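Local coordinates for endo-beta-mannanase (Opitutaceae bacterium TAV5, PDB 7BOB), which probably acts as an exo-beta-1,4-mannosidase of glycoside hydrolase family 5, releasing mannose from the ends of beta-1,4-linked manno-oligosaccharides in the termite hindgut, at residues 332-335 with 336-340; 35-39 with 40-44; 351-354 with 355-359; 242-245 with 246-249; 258-261 with 262-265. All coordinates share one frame; numbering follows the deposited sequence.

Interaction 1 (332-335 with 336-340)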
# COMPACT_ATOMS: atom_id res chain seq x y z
N ASN A 332 14.78 -21.91 4.26
CA ASN A 332 14.64 -21.38 5.63
C ASN A 332 15.40 -22.33 6.57
O ASN A 332 14.79 -23.05 7.36
CB ASN A 332 13.17 -21.25 6.04
CG ASN A 332 12.49 -20.02 5.46
OD1 ASN A 332 13.04 -19.33 4.60
ND2 ASN A 332 11.26 -19.75 5.92
N ASN A 333 16.73 -22.33 6.46
CA ASN A 333 17.52 -23.34 7.15
C ASN A 333 17.49 -23.23 8.67
O ASN A 333 17.89 -24.20 9.32
CB ASN A 333 18.96 -23.29 6.65
CG ASN A 333 19.70 -24.60 6.87
OD1 ASN A 333 20.80 -24.61 7.40
ND2 ASN A 333 19.09 -25.72 6.46
N PHE A 334 17.01 -22.12 9.25
CA PHE A 334 16.81 -22.12 10.71
C PHE A 334 15.85 -23.22 11.12
O PHE A 334 15.89 -23.70 12.26
CB PHE A 334 16.30 -20.76 11.23
CG PHE A 334 14.81 -20.53 11.01
CD1 PHE A 334 14.34 -19.88 9.86
CD2 PHE A 334 13.87 -20.96 11.95
CE1 PHE A 334 12.98 -19.67 9.65
CE2 PHE A 334 12.51 -20.76 11.74
CZ PHE A 334 12.06 -20.10 10.59
N GLU A 335 14.98 -23.66 10.19
CA GLU A 335 14.06 -24.75 10.49
C GLU A 335 14.79 -26.06 10.71
O GLU A 335 14.21 -26.99 11.28
CB GLU A 335 13.02 -24.91 9.36
CG GLU A 335 12.08 -23.73 9.18
CD GLU A 335 10.83 -23.76 10.08
OE1 GLU A 335 10.63 -24.72 10.89
OE2 GLU A 335 10.03 -22.80 9.94
N SER A 336 16.06 -26.17 10.30
CA SER A 336 16.81 -27.41 10.43
C SER A 336 17.34 -27.64 11.83
O SER A 336 17.90 -28.72 12.09
CB SER A 336 17.98 -27.44 9.44
OG SER A 336 19.07 -26.67 9.91
N GLU A 337 17.21 -26.68 12.74
CA GLU A 337 17.88 -26.73 14.05
C GLU A 337 16.93 -26.27 15.16
O GLU A 337 17.29 -25.46 16.02
CB GLU A 337 19.16 -25.90 14.04
CG GLU A 337 20.14 -26.35 15.12
CD GLU A 337 21.42 -25.52 15.15
OE1 GLU A 337 21.85 -25.04 14.08
OE2 GLU A 337 22.00 -25.37 16.25
N LEU A 338 15.70 -26.77 15.14
CA LEU A 338 14.73 -26.46 16.17
C LEU A 338 14.51 -27.62 17.15
O LEU A 338 13.59 -27.56 17.97
CB LEU A 338 13.41 -26.06 15.51
CG LEU A 338 13.60 -24.91 14.50
CD1 LEU A 338 12.28 -24.53 13.85
CD2 LEU A 338 14.24 -23.69 15.20
N GLY A 339 15.31 -28.68 17.04
CA GLY A 339 15.06 -29.86 17.84
C GLY A 339 15.19 -29.59 19.33
O GLY A 339 16.02 -28.79 19.78
N LEU A 340 14.32 -30.23 20.11
CA LEU A 340 14.57 -30.36 21.54
C LEU A 340 15.77 -31.26 21.78
O LEU A 340 16.47 -31.11 22.80
CB LEU A 340 13.33 -30.91 22.25
CG LEU A 340 13.53 -31.36 23.70
CD1 LEU A 340 13.59 -30.15 24.67
CD2 LEU A 340 12.46 -32.37 24.11
O HOH W 1 14.64 -28.69 13.35

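Interaction 2 (35-39 with 40-44)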
# COMPACT_ATOMS: atom_id res chain seq x y z
N GLN A 35 6.29 -40.27 2.80
CA GLN A 35 6.88 -40.91 1.62
C GLN A 35 8.12 -41.72 1.98
O GLN A 35 8.31 -42.83 1.49
CB GLN A 35 7.26 -39.84 0.58
CG GLN A 35 6.11 -38.97 0.09
CD GLN A 35 5.13 -39.76 -0.78
OE1 GLN A 35 5.46 -40.81 -1.34
NE2 GLN A 35 3.91 -39.22 -0.92
N ALA A 36 8.98 -41.18 2.85
CA ALA A 36 10.23 -41.87 3.15
C ALA A 36 10.04 -43.00 4.17
O ALA A 36 10.79 -43.98 4.14
CB ALA A 36 11.27 -40.87 3.65
N TRP A 37 9.04 -42.88 5.05
CA TRP A 37 8.70 -43.78 6.16
C TRP A 37 9.91 -44.51 6.75
O TRP A 37 10.07 -45.71 6.50
CB TRP A 37 7.64 -44.79 5.72
CG TRP A 37 6.88 -45.37 6.90
CD1 TRP A 37 6.82 -46.68 7.28
CD2 TRP A 37 6.09 -44.64 7.86
NE1 TRP A 37 6.02 -46.81 8.40
CE2 TRP A 37 5.56 -45.57 8.76
CE3 TRP A 37 5.75 -43.29 8.01
CZ2 TRP A 37 4.73 -45.20 9.83
CZ3 TRP A 37 4.93 -42.92 9.06
CH2 TRP A 37 4.43 -43.86 9.95
N PRO A 38 10.78 -43.84 7.51
CA PRO A 38 11.86 -44.55 8.22
C PRO A 38 11.33 -45.06 9.56
O PRO A 38 11.45 -44.42 10.62
CB PRO A 38 12.93 -43.47 8.37
CG PRO A 38 12.12 -42.19 8.55
CD PRO A 38 10.84 -42.38 7.73
N GLU A 39 10.70 -46.24 9.51
CA GLU A 39 9.86 -46.66 10.63
C GLU A 39 10.68 -46.93 11.88
O GLU A 39 10.25 -46.56 12.98
CB GLU A 39 9.03 -47.87 10.25
CG GLU A 39 7.95 -48.16 11.29
CD GLU A 39 7.06 -49.33 10.91
OE1 GLU A 39 6.09 -49.12 10.15
OE2 GLU A 39 7.34 -50.46 11.37
N ASP A 40 11.85 -47.56 11.76
CA ASP A 40 12.66 -47.76 12.97
C ASP A 40 13.04 -46.42 13.59
O ASP A 40 12.97 -46.25 14.81
CB ASP A 40 13.93 -48.56 12.65
CG ASP A 40 13.64 -50.03 12.41
OD1 ASP A 40 12.49 -50.48 12.64
OD2 ASP A 40 14.58 -50.74 11.98
N GLU A 41 13.41 -45.45 12.75
CA GLU A 41 13.73 -44.11 13.24
C GLU A 41 12.54 -43.51 13.98
O GLU A 41 12.68 -43.01 15.11
CB GLU A 41 14.18 -43.22 12.08
CG GLU A 41 14.46 -41.76 12.47
CD GLU A 41 14.99 -40.92 11.30
OE1 GLU A 41 15.04 -41.44 10.16
OE2 GLU A 41 15.36 -39.74 11.53
N ILE A 42 11.35 -43.56 13.38
CA ILE A 42 10.15 -43.00 14.01
C ILE A 42 9.90 -43.65 15.38
O ILE A 42 9.73 -42.96 16.40
CB ILE A 42 8.94 -43.17 13.08
CG1 ILE A 42 9.11 -42.34 11.80
CG2 ILE A 42 7.65 -42.81 13.80
CD1 ILE A 42 8.17 -42.75 10.64
N PHE A 43 9.89 -44.99 15.42
CA PHE A 43 9.55 -45.68 16.66
C PHE A 43 10.63 -45.44 17.72
O PHE A 43 10.33 -45.32 18.91
CB PHE A 43 9.36 -47.18 16.39
CG PHE A 43 8.10 -47.51 15.58
CD1 PHE A 43 7.30 -46.50 15.03
CD2 PHE A 43 7.72 -48.85 15.38
CE1 PHE A 43 6.16 -46.81 14.28
CE2 PHE A 43 6.58 -49.17 14.62
CZ PHE A 43 5.79 -48.15 14.07
N SER A 44 11.89 -45.35 17.29
CA SER A 44 12.93 -44.99 18.23
C SER A 44 12.72 -43.58 18.77
O SER A 44 13.00 -43.31 19.95
CB SER A 44 14.30 -45.12 17.57
OG SER A 44 15.30 -44.49 18.35

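Interaction 3 (351-354 with 355-359)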
# COMPACT_ATOMS: atom_id res chain seq x y z
N LEU A 351 17.85 -26.59 27.00
CA LEU A 351 16.42 -26.85 26.88
C LEU A 351 15.89 -27.85 27.91
O LEU A 351 14.67 -28.10 27.94
CB LEU A 351 16.11 -27.34 25.46
CG LEU A 351 16.67 -26.50 24.28
CD1 LEU A 351 16.19 -27.03 22.93
CD2 LEU A 351 16.34 -25.01 24.41
N GLU A 352 16.75 -28.41 28.78
CA GLU A 352 16.34 -29.44 29.74
C GLU A 352 15.16 -28.99 30.59
O GLU A 352 14.38 -29.83 31.06
CB GLU A 352 17.50 -29.84 30.67
CG GLU A 352 18.89 -29.87 30.00
CD GLU A 352 19.48 -28.46 29.79
OE1 GLU A 352 19.09 -27.52 30.54
OE2 GLU A 352 20.30 -28.27 28.86
N TYR A 353 15.00 -27.68 30.79
CA TYR A 353 13.94 -27.23 31.68
C TYR A 353 12.56 -27.63 31.19
O TYR A 353 11.67 -27.89 32.01
CB TYR A 353 13.97 -25.72 31.87
CG TYR A 353 12.84 -25.28 32.76
CD1 TYR A 353 12.82 -25.65 34.12
CD2 TYR A 353 11.77 -24.55 32.26
CE1 TYR A 353 11.79 -25.28 34.95
CE2 TYR A 353 10.73 -24.16 33.09
CZ TYR A 353 10.74 -24.54 34.44
OH TYR A 353 9.71 -24.16 35.28
N PHE A 354 12.33 -27.65 29.87
CA PHE A 354 11.03 -28.13 29.39
C PHE A 354 10.75 -29.54 29.92
O PHE A 354 9.61 -29.85 30.30
CB PHE A 354 10.96 -28.13 27.86
CG PHE A 354 9.64 -28.64 27.34
CD1 PHE A 354 8.45 -28.19 27.89
CD2 PHE A 354 9.60 -29.59 26.33
CE1 PHE A 354 7.23 -28.65 27.43
CE2 PHE A 354 8.37 -30.07 25.86
CZ PHE A 354 7.19 -29.61 26.40
N VAL A 355 11.76 -30.40 29.96
CA VAL A 355 11.55 -31.75 30.47
C VAL A 355 11.16 -31.69 31.94
O VAL A 355 10.21 -32.35 32.37
CB VAL A 355 12.80 -32.62 30.26
CG1 VAL A 355 12.60 -34.02 30.89
CG2 VAL A 355 13.12 -32.75 28.77
N GLU A 356 11.86 -30.86 32.72
CA GLU A 356 11.57 -30.75 34.15
C GLU A 356 10.19 -30.15 34.35
O GLU A 356 9.40 -30.64 35.18
CB GLU A 356 12.66 -29.92 34.84
CG GLU A 356 12.43 -29.62 36.33
CD GLU A 356 13.24 -28.42 36.83
OE1 GLU A 356 14.32 -28.14 36.26
OE2 GLU A 356 12.78 -27.73 37.79
N PHE A 357 9.85 -29.13 33.55
CA PHE A 357 8.55 -28.49 33.68
C PHE A 357 7.42 -29.44 33.29
O PHE A 357 6.35 -29.44 33.92
CB PHE A 357 8.51 -27.21 32.83
CG PHE A 357 7.16 -26.55 32.75
CD1 PHE A 357 6.80 -25.56 33.65
CD2 PHE A 357 6.24 -26.92 31.76
CE1 PHE A 357 5.54 -24.94 33.57
CE2 PHE A 357 4.98 -26.32 31.68
CZ PHE A 357 4.63 -25.33 32.59
N ALA A 358 7.62 -30.24 32.24
CA ALA A 358 6.57 -31.16 31.85
C ALA A 358 6.33 -32.21 32.93
O ALA A 358 5.18 -32.57 33.21
CB ALA A 358 6.91 -31.85 30.53
N ARG A 359 7.41 -32.72 33.53
CA ARG A 359 7.25 -33.69 34.60
C ARG A 359 6.58 -33.06 35.81
O ARG A 359 5.65 -33.64 36.38
CB ARG A 359 8.61 -34.31 34.95
CG ARG A 359 9.21 -35.13 33.76
CD ARG A 359 9.71 -36.54 34.17
NE ARG A 359 10.58 -37.17 33.16
CZ ARG A 359 11.90 -36.94 33.07
NH1 ARG A 359 12.48 -36.10 33.92
NH2 ARG A 359 12.63 -37.56 32.15

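Interaction 4 (242-245 with 246-249)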
# COMPACT_ATOMS: atom_id res chain seq x y z
N TYR A 242 6.74 -17.82 19.47
CA TYR A 242 8.19 -17.88 19.39
C TYR A 242 8.75 -16.50 19.70
O TYR A 242 8.05 -15.49 19.56
CB TYR A 242 8.62 -18.33 18.00
CG TYR A 242 8.03 -19.64 17.59
CD1 TYR A 242 6.77 -19.71 17.00
CD2 TYR A 242 8.73 -20.82 17.81
CE1 TYR A 242 6.22 -20.98 16.61
CE2 TYR A 242 8.21 -22.05 17.43
CZ TYR A 242 6.96 -22.13 16.83
OH TYR A 242 6.47 -23.38 16.47
N PRO A 243 10.02 -16.43 20.11
CA PRO A 243 10.62 -15.13 20.50
C PRO A 243 11.20 -14.28 19.37
O PRO A 243 11.67 -13.17 19.66
CB PRO A 243 11.75 -15.57 21.45
CG PRO A 243 12.15 -16.96 20.97
CD PRO A 243 10.88 -17.58 20.45
N VAL A 244 11.15 -14.72 18.12
CA VAL A 244 11.75 -14.00 16.98
C VAL A 244 11.20 -12.57 16.96
O VAL A 244 9.98 -12.37 16.91
CB VAL A 244 11.47 -14.72 15.65
CG1 VAL A 244 12.21 -14.06 14.49
CG2 VAL A 244 11.88 -16.19 15.74
N PRO A 245 12.05 -11.56 17.07
CA PRO A 245 11.52 -10.19 17.21
C PRO A 245 10.57 -9.77 16.08
O PRO A 245 9.52 -9.20 16.37
CB PRO A 245 12.79 -9.34 17.26
CG PRO A 245 13.78 -10.22 17.91
CD PRO A 245 13.50 -11.61 17.35
N ASN A 246 10.86 -10.05 14.82
CA ASN A 246 9.97 -9.48 13.82
C ASN A 246 8.76 -10.36 13.50
O ASN A 246 8.02 -10.05 12.56
CB ASN A 246 10.73 -9.09 12.54
CG ASN A 246 11.39 -10.26 11.87
OD1 ASN A 246 11.21 -11.40 12.30
ND2 ASN A 246 12.15 -10.01 10.82
N TRP A 247 8.49 -11.41 14.28
CA TRP A 247 7.24 -12.14 14.16
C TRP A 247 6.10 -11.52 14.97
O TRP A 247 5.04 -12.13 15.07
CB TRP A 247 7.42 -13.62 14.57
CG TRP A 247 8.33 -14.38 13.64
CD1 TRP A 247 9.09 -13.85 12.63
CD2 TRP A 247 8.61 -15.78 13.65
NE1 TRP A 247 9.81 -14.83 12.01
CE2 TRP A 247 9.54 -16.03 12.61
CE3 TRP A 247 8.18 -16.84 14.44
CZ2 TRP A 247 10.03 -17.30 12.34
CZ3 TRP A 247 8.66 -18.11 14.16
CH2 TRP A 247 9.58 -18.33 13.12
N HIS A 248 6.30 -10.34 15.54
CA HIS A 248 5.31 -9.72 16.41
C HIS A 248 5.19 -8.24 16.08
O HIS A 248 6.15 -7.64 15.57
CB HIS A 248 5.71 -9.89 17.88
CG HIS A 248 5.95 -11.32 18.26
ND1 HIS A 248 4.96 -12.15 18.73
CD2 HIS A 248 7.07 -12.08 18.16
CE1 HIS A 248 5.45 -13.35 18.93
NE2 HIS A 248 6.72 -13.35 18.59
N PRO A 249 4.04 -7.63 16.36
CA PRO A 249 3.85 -6.22 15.99
C PRO A 249 4.60 -5.24 16.89
O PRO A 249 4.66 -4.05 16.55
CB PRO A 249 2.34 -6.03 16.11
CG PRO A 249 1.95 -6.97 17.20
CD PRO A 249 2.83 -8.19 16.98

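Interaction 5 (258-261 with 262-265)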
# COMPACT_ATOMS: atom_id res chain seq x y z
N PRO A 258 12.49 -9.01 28.89
CA PRO A 258 11.15 -9.15 29.49
C PRO A 258 9.98 -8.84 28.53
O PRO A 258 8.90 -9.44 28.68
CB PRO A 258 11.18 -8.14 30.65
CG PRO A 258 12.64 -7.96 30.97
CD PRO A 258 13.40 -8.17 29.70
N LEU A 259 10.12 -7.89 27.59
CA LEU A 259 9.07 -7.69 26.58
C LEU A 259 8.84 -8.96 25.77
O LEU A 259 7.72 -9.47 25.71
CB LEU A 259 9.41 -6.51 25.65
CG LEU A 259 8.37 -6.07 24.57
CD1 LEU A 259 8.38 -6.96 23.31
CD2 LEU A 259 6.95 -6.01 25.11
N THR A 260 9.90 -9.47 25.13
CA THR A 260 9.78 -10.71 24.38
C THR A 260 9.16 -11.82 25.23
O THR A 260 8.23 -12.50 24.79
CB THR A 260 11.16 -11.16 23.87
OG1 THR A 260 11.73 -10.15 23.03
CG2 THR A 260 11.04 -12.47 23.08
N ARG A 261 9.65 -11.98 26.47
CA ARG A 261 9.11 -13.01 27.36
C ARG A 261 7.65 -12.79 27.69
O ARG A 261 6.94 -13.75 27.99
CB ARG A 261 9.89 -13.09 28.68
CG ARG A 261 11.34 -13.52 28.53
CD ARG A 261 12.12 -13.23 29.80
NE ARG A 261 13.47 -13.76 29.75
CZ ARG A 261 14.22 -14.03 30.82
NH1 ARG A 261 13.74 -13.81 32.05
NH2 ARG A 261 15.45 -14.52 30.66
N SER A 262 7.16 -11.55 27.63
CA SER A 262 5.75 -11.39 27.95
C SER A 262 4.81 -11.70 26.78
O SER A 262 3.59 -11.73 26.98
CB SER A 262 5.50 -9.97 28.45
OG SER A 262 5.60 -9.05 27.36
N LEU A 263 5.34 -11.93 25.58
CA LEU A 263 4.46 -12.05 24.41
C LEU A 263 3.57 -13.29 24.48
O LEU A 263 2.34 -13.20 24.41
CB LEU A 263 5.31 -12.08 23.13
CG LEU A 263 6.04 -10.79 22.80
CD1 LEU A 263 7.14 -11.10 21.78
CD2 LEU A 263 5.04 -9.77 22.26
N LEU A 264 4.19 -14.46 24.61
CA LEU A 264 3.39 -15.69 24.60
C LEU A 264 2.38 -15.73 25.75
O LEU A 264 1.19 -15.99 25.48
CB LEU A 264 4.36 -16.88 24.56
CG LEU A 264 3.86 -18.27 24.18
CD1 LEU A 264 3.01 -18.20 22.94
CD2 LEU A 264 5.05 -19.23 23.98
N PRO A 265 2.74 -15.42 27.00
CA PRO A 265 1.69 -15.36 28.04
C PRO A 265 0.59 -14.38 27.73
O PRO A 265 -0.58 -14.64 28.05
CB PRO A 265 2.46 -14.95 29.31
CG PRO A 265 3.87 -15.37 29.04
CD PRO A 265 4.08 -15.16 27.57
O HOH W 2 7.17 -15.03 24.24

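Interaction 1 (332-335 with 336-340)
With chi1 at 79°, Ser336 tucks OG between its own backbone N and carbonyl carbon, which turns the hydroxyl back on Asn333 O. The setting is a short 3-10 turn in the loop between strand 311-316 and helix 352-364 of the (beta/alpha)8 barrel. Asn333 O is gripped twice: Ser336 OG donates to it over 2.8 Å, nearly in line with the C=O bond, while Ser336 N comes from above the carbonyl plane at 2.9 Å. One residue on, Glu337 N reaches Phe334 O at 3.3 Å. A water then extends the network, giving a hydrogen to Glu335 O and taking one from Leu338 N. Asn333 ND2 has its own acceptor, Tyr329 O, and Asn333 N is held by Asn479 OD1 of the second subunit. Ala481 of that same subunit packs on Ser336, which puts the turn in a subunit interface of the trimer. Leu338 comes back against the turn and splits its methyls between two residues: CD2 sits at the edge of the Phe334 ring, 4.3 Å from Phe334 CD2, and CD1 rests 3.4 Å from Glu335 OE1.

Interaction 2 (35-39 with 40-44)
Glu39 lays its CG methylene over one face of the Phe43 ring, 3.7 Å from the ring centroid, in a CH-pi contact between residues one helical turn apart. The carboxylate follows the same face: its plane is only 9° from that of the ring, so the two flat groups are stacked. What fixes the rotation of that carboxylate is its pair of polar partners. Trp37 NE1 donates to Glu39 OE1 over 2.9 Å, meeting the oxygen on its anti side and somewhat out of the carboxylate plane, while OE2 forms a salt bridge with Arg83.

The same indole takes part in a second CH-pi contact. Ile42 sends CD1 over the six-membered ring of Trp37, 3.7 Å from its centroid, and the methyl also lies 4.0 Å from Pro38 CD. Trp37 has left helical geometry, with a positive phi of 29°, and the end of its side chain comes back to Ile42; Pro38 follows as the centre of an inverse gamma turn and the N-cap of helix 39-51. The first helical bonds start here: Ile42 N to Pro38 O and Phe43 N to Glu39 O, both 2.9 Å and close to straight. Glu41 OE1 also touches Pro38 CG at 3.4 Å, its hydrogen bond being with Ser28 OG.

The contact thus joins helix 33-36 to helix 39-51 near the protein surface, and it leans on helix 75-89, where Trp37 meets Arg80, Ile42 meets Leu84 and Phe43 meets Ala87.

Interaction 3 (351-354 with 355-359)
The aromatic contacts come first, and Tyr353 with Phe357 leads them. Phe357 CB lies over one face of the Tyr353 ring, 4.1 Å from the centroid and offset toward the rim, as a CH-pi contact. Tyr353 swings over its neighbour because CG is anti to the backbone N (chi1 178°), which carries the ring along the helix; its OH then arrives at the edge of the Phe357 ring, 3.6 Å from Phe357 CD1. At the edge of the tyrosine ring, near its plane, Glu356 brings up its carboxylate, with OE1 3.6 Å from Tyr353 CD1 and the two planes 83° apart, nearly perpendicular. An alanine in place of Tyr353 is likely to leave Phe357 CB without its aromatic cover and let the Glu356 carboxylate turn more freely.

The backbone bonds are those of a helix in its first turn. Glu352 O accepts from Glu356 N at 3.2 Å and more weakly from Val355 N, and Phe357 N to Tyr353 O (2.7 Å) and Ala358 N to Phe354 O (2.8 Å) continue the i to i+4 pattern that Glu356 N begins.

Charge adds little here: Glu356 OE1 has a long, weak ion pair with Arg300, while Glu352 OE2 accepts from the backbone N of Gly350.

Helix 352-364 follows the last barrel strand. Its Tyr353 and Phe357 lie against helix 292-309, at Pro304 and Leu303, and its inner side meets the strands, with Phe357 edge-to-face on Tyr314 of strand 311-316 and Phe354 edge-to-face on Phe282 of strand 277-282.

Interaction 4 (242-245 with 246-249)
His248 NE2 makes the shortest polar bond, donating to Tyr242 O over 2.7 Å. The C=O...N angle of 165° puts the imidazole almost straight off the end of the carbonyl, while the oxygen lies slightly out of the ring plane. At its far side the ring is held too, ND1 pairing with Tyr267 OH, so both nitrogens are engaged and the imidazole is fixed in its rotation. Val244 O lies in the plane of that ring at its edge, 3.2 Å from His248 CD2, and accepts a backbone hydrogen bond from Trp247 N that closes the turn.

The indole of Trp247 is the broad surface of the contact. Val244 leans on one face, with CG1 3.6 Å from the centroid of the five-membered ring in a CH-pi contact; chi1 of -174° sets CG1 over the pyrrole part and CG2 nearer the benzene part of the indole. Trp247 also turns its edge toward the face of Tyr242 in an offset edge-to-face pair, the planes 76° apart and Trp247 CZ3 3.8 Å from Tyr242 CD1. With an alanine at Trp247, Val244 would probably lose the surface it packs on, and the Tyr242 ring its edge-on partner.

The loop also faces the second subunit, where Asn246 ND2 bonds Arg517 O and Val244 meets Tyr495, both on that chain. It follows strand 237-241, the sixth strand of the (beta/alpha)8 barrel, and Tyr242 OH bonds Glu281 OE1 of the next strand; such loops after the strands' C-terminal ends border the active-site cleft in family 5 glycosidases.

Interaction 5 (258-261 with 262-265)
Ser262 and Leu259 O form the tight side of the first turns of helix 258-272, the helix of a beta-alpha-beta crossover between strands 237-241 and 277-282 of the barrel. Ser262 OG donates to Leu259 O over 2.7 Å, in the carbonyl plane and on a lone pair, whereas Ser262 N reaches the same oxygen from above that plane at 2.9 Å. Two donors thus grip one carbonyl. A chi1 of 71° folds the hydroxyl inward over the backbone, within reach of that oxygen; a weak bond from Ser262 N to Pro258 O keeps some alpha-helical character. Leu263 completes this side, its CG 3.4 Å from Thr260 O and its N bonded to that oxygen at 3.0 Å. Outside the segment, His418 and Gln421 of helix 406-422 close over Ser262, while Ile414 of the same helix meets Leu263.

Elsewhere the helix is looser. Pro258 is exposed, and Arg261, only partly exposed, runs extended from CG to NE away from the following turn, touching Ser262 N with CB alone; NE bonds Leu255 O, and the side chain touches Ala297 and Ala301 of helix 292-309. The helix kinks next, since Pro265 N has no hydrogen to give. A water enters where Leu264 N stands too far from Thr260 O for a direct bond: it donates to Thr260 O and accepts from Leu264 N over 3.1 Å. Where the next helical bond would fall, Pro265 CD abuts Arg261 O at 3.2 Å.

Overall arrangement
All five contacts belong to the (beta/alpha)8 barrel domain. Interactions 4 and 5 are next to each other, centres about 10 Å apart: Pro243 O lies 3.5 Å from Thr260 CG2, and His248 CG lies 3.7 Å from Leu263 CD1. Interaction 4 also meets interaction 1 through Phe334 CZ and Trp247 CZ2 at 3.9 Å, so two loops that both touch the second subunit are joined, probably on the side where family 5 enzymes bind substrate, with interaction 4 reaching Glu281 through Tyr242. Interaction 1 runs on to interaction 3, where Leu340 CD1 packs 3.9 Å from Leu351 CB. Interaction 2 stands apart, its nearest atoms about 11 Å from interaction 1 and about 25 Å from interaction 5.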